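Local coordinates for probable oxidoreductase (Pseudomonas aeruginosa, PDB 4B7C), which is probably an NADP-dependent oxidoreductase of the medium-chain dehydrogenase/reductase family, with a GroES-like domain joined to a Rossmann fold, at residues B[34-48]-B[100-113]. Sequence-based numbering, arbitrary orientation.
Sequences GEPAEGQILVKNEYL and LGVQDYFIGEPKGF
N45 and K44 grip the chain of 100-113 just before it enters strand 105-108. The N45 amide nitrogen ND2 donates to Q103 O at 2.9 Å and, more loosely, to L100 O. Each carbonyl is met from above its plane, not on a lone pair. Q103 NE2 reaches L100 O from the opposite face, so this oxygen has two donors. N45 OD1 is buried against L100 CB at 3.4 Å and has no polar partner.

The K44 chain leaves anti to its backbone nitrogen (chi1 174°) and bends at chi2. This lays K44 CD 3.4 Å from Y105 CE1, the aliphatic part crossing the ring at a slant. K44 NZ then turns to D104 O at 2.9 Å and to N45 O. K44 NZ and N45 N approach D104 O from opposite faces. The D104 carboxylate is salt-bridged to R9.

Between the strands, I41 pairs with G108 and V43 with F106 through antiparallel backbone hydrogen bonds. L42 and I107 lie on the same sheet face as K44 and Y105, with L42 CD1 tight against I107 CG1 at 3.4 Å. On the other face I41 CD1 packs on P110 CB, and I41 CG1 meets the F106 ring edge.

This antiparallel pair belongs to the GroES-like domain. Strand 41-49 also pairs with strands 77-85 and 331-335, while V102 and D104 touch strand 7-13.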
loop_
_atom_site.group_PDB
_atom_site.type_symbol
_atom_site.label_atom_id
_atom_site.label_comp_id
_atom_site.label_asym_id
_atom_site.label_seq_id
_atom_site.Cartn_x
_atom_site.Cartn_y
_atom_site.Cartn_z
ATOM N N GLY B 34 14.368 -39.842 19.043
ATOM C CA GLY B 34 13.589 -39.995 20.277
ATOM C C GLY B 34 12.239 -40.665 20.069
ATOM O O GLY B 34 11.971 -41.259 19.019
ATOM N N GLU B 35 11.388 -40.585 21.087
ATOM C CA GLU B 35 10.001 -41.077 21.011
ATOM C C GLU B 35 9.065 -39.898 21.247
ATOM O O GLU B 35 9.400 -38.999 21.995
ATOM C CB GLU B 35 9.771 -42.252 21.994
ATOM C CG GLU B 35 9.972 -41.966 23.457
ATOM C CD GLU B 35 9.766 -43.209 24.327
ATOM O OE1 GLU B 35 10.466 -44.180 24.009
ATOM O OE2 GLU B 35 8.947 -43.248 25.301
ATOM N N PRO B 36 7.905 -39.871 20.573
ATOM C CA PRO B 36 7.009 -38.759 20.867
ATOM C C PRO B 36 6.458 -38.837 22.277
ATOM O O PRO B 36 6.104 -39.917 22.758
ATOM C CB PRO B 36 5.875 -38.934 19.849
ATOM C CG PRO B 36 5.855 -40.392 19.567
ATOM C CD PRO B 36 7.296 -40.818 19.626
ATOM N N ALA B 37 6.356 -37.684 22.915
ATOM C CA ALA B 37 5.653 -37.573 24.184
ATOM C C ALA B 37 4.165 -37.386 23.919
ATOM O O ALA B 37 3.740 -37.184 22.785
ATOM C CB ALA B 37 6.183 -36.394 24.994
ATOM N N GLU B 38 3.395 -37.357 24.992
ATOM C CA GLU B 38 1.987 -37.063 24.914
ATOM C C GLU B 38 1.703 -35.737 24.184
ATOM O O GLU B 38 2.383 -34.727 24.386
ATOM C CB GLU B 38 1.395 -37.076 26.316
ATOM C CG GLU B 38 -0.103 -36.904 26.379
ATOM C CD GLU B 38 -0.889 -38.060 25.808
ATOM O OE1 GLU B 38 -0.315 -39.153 25.559
ATOM O OE2 GLU B 38 -2.098 -37.846 25.617
ATOM N N GLY B 39 0.694 -35.751 23.320
ATOM C CA GLY B 39 0.336 -34.580 22.504
ATOM C C GLY B 39 1.266 -34.345 21.329
ATOM O O GLY B 39 1.151 -33.349 20.610
ATOM N N GLN B 40 2.178 -35.287 21.106
ATOM C CA GLN B 40 3.094 -35.208 19.965
ATOM C C GLN B 40 2.862 -36.324 18.951
ATOM O O GLN B 40 2.237 -37.345 19.248
ATOM C CB GLN B 40 4.548 -35.256 20.446
ATOM C CG GLN B 40 4.925 -34.139 21.419
ATOM C CD GLN B 40 6.417 -34.141 21.739
ATOM O OE1 GLN B 40 7.060 -35.185 21.706
ATOM N NE2 GLN B 40 6.960 -32.980 22.079
ATOM N N ILE B 41 3.409 -36.123 17.758
ATOM C CA ILE B 41 3.478 -37.170 16.742
ATOM C C ILE B 41 4.914 -37.374 16.265
ATOM O O ILE B 41 5.770 -36.489 16.396
ATOM C CB ILE B 41 2.567 -36.887 15.543
ATOM C CG1 ILE B 41 3.030 -35.652 14.765
ATOM C CG2 ILE B 41 1.112 -36.748 16.010
ATOM C CD1 ILE B 41 2.240 -35.437 13.489
ATOM N N LEU B 42 5.168 -38.572 15.744
ATOM C CA LEU B 42 6.437 -38.920 15.090
ATOM C C LEU B 42 6.152 -39.135 13.620
ATOM O O LEU B 42 5.339 -40.002 13.249
ATOM C CB LEU B 42 7.075 -40.176 15.706
ATOM C CG LEU B 42 8.188 -40.885 14.890
ATOM C CD1 LEU B 42 9.371 -39.963 14.646
ATOM C CD2 LEU B 42 8.673 -42.193 15.507
ATOM N N VAL B 43 6.828 -38.357 12.783
ATOM C CA VAL B 43 6.614 -38.384 11.338
ATOM C C VAL B 43 7.902 -38.743 10.600
ATOM O O VAL B 43 8.977 -38.202 10.897
ATOM C CB VAL B 43 6.126 -37.032 10.791
ATOM C CG1 VAL B 43 6.095 -37.053 9.271
ATOM C CG2 VAL B 43 4.749 -36.668 11.342
ATOM N N LYS B 44 7.797 -39.679 9.652
ATOM C CA LYS B 44 8.890 -39.953 8.723
ATOM C C LYS B 44 8.787 -38.958 7.582
ATOM O O LYS B 44 7.828 -38.984 6.820
ATOM C CB LYS B 44 8.840 -41.383 8.174
ATOM C CG LYS B 44 9.889 -41.664 7.096
ATOM C CD LYS B 44 11.314 -41.648 7.644
ATOM C CE LYS B 44 12.390 -41.488 6.560
ATOM N NZ LYS B 44 12.755 -40.062 6.263
ATOM N N ASN B 45 9.760 -38.057 7.491
ATOM C CA ASN B 45 9.732 -37.031 6.456
ATOM C C ASN B 45 10.026 -37.646 5.088
ATOM O O ASN B 45 10.986 -38.394 4.932
ATOM C CB ASN B 45 10.724 -35.905 6.769
ATOM C CG ASN B 45 10.385 -35.155 8.051
ATOM O OD1 ASN B 45 9.307 -35.334 8.638
ATOM N ND2 ASN B 45 11.303 -34.282 8.483
ATOM N N GLU B 46 9.197 -37.322 4.104
ATOM C CA GLU B 46 9.332 -37.905 2.766
ATOM C C GLU B 46 9.767 -36.894 1.713
ATOM O O GLU B 46 10.661 -37.171 0.908
ATOM C CB GLU B 46 8.019 -38.568 2.334
ATOM C CG GLU B 46 7.687 -39.844 3.121
ATOM C CD GLU B 46 7.094 -41.001 2.319
ATOM O OE1 GLU B 46 6.727 -40.815 1.116
ATOM O OE2 GLU B 46 7.025 -42.119 2.931
ATOM N N TYR B 47 9.110 -35.741 1.716
ATOM C CA TYR B 47 9.435 -34.654 0.813
ATOM C C TYR B 47 9.446 -33.325 1.570
ATOM O O TYR B 47 8.568 -33.057 2.385
ATOM C CB TYR B 47 8.435 -34.561 -0.317
ATOM C CG TYR B 47 8.422 -35.761 -1.223
ATOM C CD1 TYR B 47 9.259 -35.823 -2.333
ATOM C CD2 TYR B 47 7.570 -36.825 -0.972
ATOM C CE1 TYR B 47 9.250 -36.916 -3.177
ATOM C CE2 TYR B 47 7.543 -37.922 -1.809
ATOM C CZ TYR B 47 8.385 -37.969 -2.906
ATOM O OH TYR B 47 8.374 -39.044 -3.740
ATOM N N LEU B 48 10.435 -32.495 1.255
ATOM C CA LEU B 48 10.574 -31.163 1.853
ATOM C C LEU B 48 10.469 -30.073 0.816
ATOM O O LEU B 48 10.922 -30.222 -0.319
ATOM C CB LEU B 48 11.899 -31.020 2.575
ATOM C CG LEU B 48 12.152 -32.026 3.691
ATOM C CD1 LEU B 48 13.542 -31.790 4.254
ATOM C CD2 LEU B 48 11.084 -31.997 4.792
ATOM N N LEU B 100 7.954 -29.716 8.990
ATOM C CA LEU B 100 8.632 -30.970 9.371
ATOM C C LEU B 100 10.127 -30.803 9.646
ATOM O O LEU B 100 10.754 -31.659 10.272
ATOM C CB LEU B 100 8.437 -32.030 8.279
ATOM C CG LEU B 100 6.979 -32.449 8.017
ATOM C CD1 LEU B 100 6.889 -33.539 6.947
ATOM C CD2 LEU B 100 6.282 -32.882 9.303
ATOM N N GLY B 101 10.705 -29.729 9.119
ATOM C CA GLY B 101 12.122 -29.437 9.346
ATOM C C GLY B 101 13.043 -30.165 8.372
ATOM O O GLY B 101 12.654 -31.172 7.764
ATOM N N VAL B 102 14.269 -29.653 8.228
ATOM C CA VAL B 102 15.244 -30.250 7.319
ATOM C C VAL B 102 15.917 -31.403 8.039
ATOM O O VAL B 102 17.034 -31.281 8.558
ATOM C CB VAL B 102 16.288 -29.244 6.796
ATOM C CG1 VAL B 102 17.239 -29.944 5.835
ATOM C CG2 VAL B 102 15.614 -28.076 6.076
ATOM N N GLN B 103 15.223 -32.537 8.053
ATOM C CA GLN B 103 15.642 -33.706 8.813
ATOM C C GLN B 103 14.911 -34.971 8.333
ATOM O O GLN B 103 13.965 -34.891 7.551
ATOM C CB GLN B 103 15.383 -33.501 10.305
ATOM C CG GLN B 103 13.942 -33.179 10.638
ATOM C CD GLN B 103 13.722 -32.827 12.085
ATOM O OE1 GLN B 103 14.535 -33.152 12.964
ATOM N NE2 GLN B 103 12.598 -32.158 12.348
ATOM N N ASP B 104 15.384 -36.124 8.794
ATOM C CA ASP B 104 14.788 -37.427 8.426
ATOM C C ASP B 104 13.425 -37.624 9.089
ATOM O O ASP B 104 12.494 -38.146 8.473
ATOM C CB ASP B 104 15.683 -38.597 8.847
ATOM C CG ASP B 104 16.904 -38.767 7.956
ATOM O OD1 ASP B 104 16.777 -38.708 6.714
ATOM O OD2 ASP B 104 18.009 -38.948 8.526
ATOM N N TYR B 105 13.349 -37.222 10.354
ATOM C CA TYR B 105 12.164 -37.452 11.176
ATOM C C TYR B 105 11.760 -36.199 11.921
ATOM O O TYR B 105 12.620 -35.465 12.415
ATOM C CB TYR B 105 12.426 -38.528 12.230
ATOM C CG TYR B 105 12.729 -39.897 11.690
ATOM C CD1 TYR B 105 11.705 -40.809 11.442
ATOM C CD2 TYR B 105 14.038 -40.292 11.441
ATOM C CE1 TYR B 105 11.976 -42.074 10.957
ATOM C CE2 TYR B 105 14.320 -41.551 10.947
ATOM C CZ TYR B 105 13.283 -42.445 10.719
ATOM O OH TYR B 105 13.551 -43.692 10.225
ATOM N N PHE B 106 10.451 -35.969 12.002
ATOM C CA PHE B 106 9.889 -34.912 12.841
ATOM C C PHE B 106 9.242 -35.523 14.067
ATOM O O PHE B 106 8.436 -36.453 13.949
ATOM C CB PHE B 106 8.849 -34.075 12.096
ATOM C CG PHE B 106 8.033 -33.184 13.002
ATOM C CD1 PHE B 106 8.488 -31.918 13.350
ATOM C CD2 PHE B 106 6.815 -33.627 13.532
ATOM C CE1 PHE B 106 7.747 -31.099 14.183
ATOM C CE2 PHE B 106 6.073 -32.813 14.371
ATOM C CZ PHE B 106 6.540 -31.546 14.703
ATOM N N ILE B 107 9.604 -35.005 15.232
ATOM C CA ILE B 107 8.932 -35.324 16.485
ATOM C C ILE B 107 8.509 -34.036 17.162
ATOM O O ILE B 107 9.328 -33.161 17.411
ATOM C CB ILE B 107 9.806 -36.103 17.474
ATOM C CG1 ILE B 107 10.121 -37.500 16.941
ATOM C CG2 ILE B 107 9.101 -36.283 18.800
ATOM C CD1 ILE B 107 10.906 -38.345 17.943
ATOM N N GLY B 108 7.218 -33.921 17.442
ATOM C CA GLY B 108 6.701 -32.744 18.123
ATOM C C GLY B 108 5.196 -32.583 18.057
ATOM O O GLY B 108 4.478 -33.433 17.507
ATOM N N GLU B 109 4.738 -31.447 18.568
ATOM C CA GLU B 109 3.346 -31.051 18.481
ATOM C C GLU B 109 3.001 -30.709 17.041
ATOM O O GLU B 109 3.704 -29.932 16.407
ATOM C CB GLU B 109 3.080 -29.844 19.381
ATOM C CG GLU B 109 3.065 -30.191 20.870
ATOM C CD GLU B 109 4.446 -30.177 21.518
ATOM O OE1 GLU B 109 5.423 -29.637 20.958
ATOM O OE2 GLU B 109 4.551 -30.727 22.614
ATOM N N PRO B 110 1.910 -31.278 16.504
ATOM C CA PRO B 110 1.559 -31.054 15.093
ATOM C C PRO B 110 0.822 -29.744 14.867
ATOM O O PRO B 110 -0.221 -29.699 14.206
ATOM C CB PRO B 110 0.666 -32.247 14.766
ATOM C CG PRO B 110 -0.028 -32.511 16.042
ATOM C CD PRO B 110 0.963 -32.204 17.144
ATOM N N LYS B 111 1.419 -28.662 15.350
ATOM C CA LYS B 111 0.816 -27.345 15.246
ATOM C C LYS B 111 0.795 -26.860 13.792
ATOM O O LYS B 111 1.833 -26.738 13.146
ATOM C CB LYS B 111 1.567 -26.351 16.123
ATOM C CG LYS B 111 0.877 -25.007 16.236
ATOM C CD LYS B 111 1.555 -24.097 17.223
ATOM C CE LYS B 111 1.187 -22.627 16.943
ATOM N NZ LYS B 111 -0.184 -22.307 17.433
ATOM N N GLY B 112 -0.404 -26.577 13.289
ATOM C CA GLY B 112 -0.590 -26.116 11.907
ATOM C C GLY B 112 -0.516 -27.245 10.877
ATOM O O GLY B 112 -0.570 -26.999 9.675
ATOM N N PHE B 113 -0.410 -28.484 11.353
ATOM C CA PHE B 113 -0.348 -29.648 10.467
ATOM C C PHE B 113 -1.737 -29.983 9.941
ATOM O O PHE B 113 -2.726 -29.791 10.637
ATOM C CB PHE B 113 0.181 -30.886 11.193
ATOM C CG PHE B 113 1.666 -30.893 11.441
ATOM C CD1 PHE B 113 2.343 -29.738 11.803
ATOM C CD2 PHE B 113 2.383 -32.081 11.352
ATOM C CE1 PHE B 113 3.703 -29.765 12.062
ATOM C CE2 PHE B 113 3.751 -32.114 11.605
ATOM C CZ PHE B 113 4.408 -30.952 11.961
#